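Local coordinates for protein trehalose-6-phosphate phosphatase (Neosartorya fumigata, PDB 5DXL) that belongs to the HAD clan as a phosphatase of the trehalose-phosphatase family, built on a largely parallel beta sheet flanked by helices, at residues Lys17-Leu22 and Ala208-Leu213. Sequence-based numbering, arbitrary orientation.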
# COMPACT_ATOMS: atom_id res chain seq x y z
N LYS A 17 11.18 22.09 -8.12
CA LYS A 17 10.48 23.24 -7.57
C LYS A 17 10.05 23.00 -6.12
O LYS A 17 10.03 23.92 -5.29
CB LYS A 17 9.27 23.55 -8.45
CG LYS A 17 8.53 24.83 -8.16
CD LYS A 17 7.47 25.06 -9.23
CE LYS A 17 6.63 26.29 -8.95
NZ LYS A 17 7.46 27.53 -8.94
N ALA A 18 9.72 21.75 -5.80
CA ALA A 18 9.15 21.42 -4.51
C ALA A 18 10.16 21.46 -3.37
O ALA A 18 11.26 20.92 -3.48
CB ALA A 18 8.51 20.03 -4.58
N ARG A 19 9.77 22.07 -2.26
CA ARG A 19 10.63 22.13 -1.10
C ARG A 19 10.47 20.88 -0.24
O ARG A 19 11.40 20.46 0.44
CB ARG A 19 10.33 23.38 -0.27
CG ARG A 19 10.67 24.68 -1.00
CD ARG A 19 10.32 25.91 -0.17
NE ARG A 19 8.94 25.85 0.31
CZ ARG A 19 7.87 26.17 -0.41
NH1 ARG A 19 8.01 26.56 -1.67
NH2 ARG A 19 6.66 26.09 0.12
N LYS A 20 9.28 20.29 -0.30
CA LYS A 20 8.98 19.04 0.40
C LYS A 20 8.40 18.04 -0.59
O LYS A 20 7.49 18.36 -1.36
CB LYS A 20 7.98 19.24 1.54
CG LYS A 20 8.46 20.09 2.71
CD LYS A 20 7.42 20.00 3.82
CE LYS A 20 7.45 21.22 4.73
NZ LYS A 20 6.19 21.29 5.52
N ARG A 21 8.92 16.81 -0.55
CA ARG A 21 8.48 15.77 -1.48
C ARG A 21 8.01 14.54 -0.71
O ARG A 21 8.60 14.19 0.31
CB ARG A 21 9.61 15.36 -2.43
CG ARG A 21 10.19 16.46 -3.33
CD ARG A 21 11.26 17.26 -2.61
NE ARG A 21 12.11 17.97 -3.56
CZ ARG A 21 13.35 17.64 -3.88
NH1 ARG A 21 13.94 16.59 -3.32
NH2 ARG A 21 14.01 18.38 -4.76
N LEU A 22 6.97 13.89 -1.23
CA LEU A 22 6.47 12.66 -0.63
C LEU A 22 6.46 11.55 -1.67
O LEU A 22 5.93 11.75 -2.77
CB LEU A 22 5.06 12.86 -0.07
CG LEU A 22 4.32 11.61 0.41
CD1 LEU A 22 5.01 10.96 1.61
CD2 LEU A 22 2.88 11.97 0.76
N ALA A 208 2.01 21.62 3.12
CA ALA A 208 1.81 20.38 2.36
C ALA A 208 2.98 20.12 1.43
O ALA A 208 3.68 21.05 1.03
CB ALA A 208 0.50 20.46 1.58
N PRO A 209 3.22 18.84 1.08
CA PRO A 209 4.28 18.63 0.10
C PRO A 209 3.87 19.17 -1.25
O PRO A 209 2.69 19.06 -1.60
CB PRO A 209 4.43 17.10 0.07
CG PRO A 209 3.12 16.58 0.52
CD PRO A 209 2.60 17.58 1.52
N GLU A 210 4.80 19.77 -1.98
CA GLU A 210 4.51 20.30 -3.31
C GLU A 210 4.79 19.26 -4.38
O GLU A 210 4.70 19.53 -5.57
CB GLU A 210 5.35 21.55 -3.59
CG GLU A 210 5.02 22.76 -2.74
CD GLU A 210 6.13 23.79 -2.79
OE1 GLU A 210 7.09 23.66 -2.01
OE2 GLU A 210 6.05 24.72 -3.62
N PHE A 211 5.16 18.05 -3.95
CA PHE A 211 5.44 16.97 -4.89
C PHE A 211 5.06 15.66 -4.22
O PHE A 211 5.55 15.35 -3.13
CB PHE A 211 6.91 16.98 -5.30
CG PHE A 211 7.32 15.85 -6.22
CD1 PHE A 211 7.41 16.04 -7.59
CD2 PHE A 211 7.66 14.61 -5.69
CE1 PHE A 211 7.82 15.01 -8.43
CE2 PHE A 211 8.06 13.57 -6.53
CZ PHE A 211 8.15 13.77 -7.89
N VAL A 212 4.20 14.89 -4.87
CA VAL A 212 3.84 13.55 -4.41
C VAL A 212 3.97 12.59 -5.57
O VAL A 212 3.38 12.82 -6.63
CB VAL A 212 2.41 13.47 -3.85
CG1 VAL A 212 2.10 12.07 -3.37
CG2 VAL A 212 2.21 14.49 -2.73
N LEU A 213 4.78 11.55 -5.41
CA LEU A 213 4.86 10.48 -6.40
C LEU A 213 4.43 9.19 -5.76
O LEU A 213 5.02 8.75 -4.76
CB LEU A 213 6.27 10.35 -6.96
CG LEU A 213 6.51 9.18 -7.94
CD1 LEU A 213 5.65 9.29 -9.20
CD2 LEU A 213 7.98 9.14 -8.34
O HOH W 1 7.03 21.63 -0.61
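Glu210 reaches across to the turn at Ala18 and Arg19, a worked example of how one acidic side chain can bind the chain just ahead of a strand. Its CB rests on the methyl of Ala18, 3.6 Å from that CB atom. CG stands beside the backbone N (chi1 -67°) and the chain then runs on extended, which brings the carboxylate to the Arg19 guanidinium. The backbone N of Arg19 gives OE1 a nearly straight hydrogen bond of 3.1 Å, arriving from above the carboxylate plane. The same oxygen lies over one face of the Arg19 guanidinium, offset toward its rim, with NH1 of Arg19 3.1 Å from OE1 of Glu210; this salt bridge rests on charge alone, since no N-H is aimed at the oxygen. A water donates a second hydrogen bond to OE1 and accepts others from the backbone N atoms of Lys20 and Glu210, bridging the two segments where they have not yet settled into strand pairing.

Beyond this entrance the segments become neighbouring parallel strands, 21-25 and 211-216, in the middle of the Rossmann-like sheet of the HAD fold. Leu22 N donates a hydrogen bond to Phe211 O at 2.8 Å, and Leu213 N returns one to Leu22 O at 2.9 Å, so Leu22 is hydrogen-bonded to the residues before and after Val212. On one face Leu22 CD2 packs against Val212 CG1 at 4.2 Å. On the other, Phe211 CB sits 3.5 Å from Ala18 CB, while Arg21 CB meets the ring obliquely at CD2. Arg21 bends at chi2 (84°), turning NE back to the carbonyl of Ala18, while NH1 continues to Asn60; Tyr15 meets both Arg21, in a cation-pi contact, and the Phe211 ring, edge-to-face.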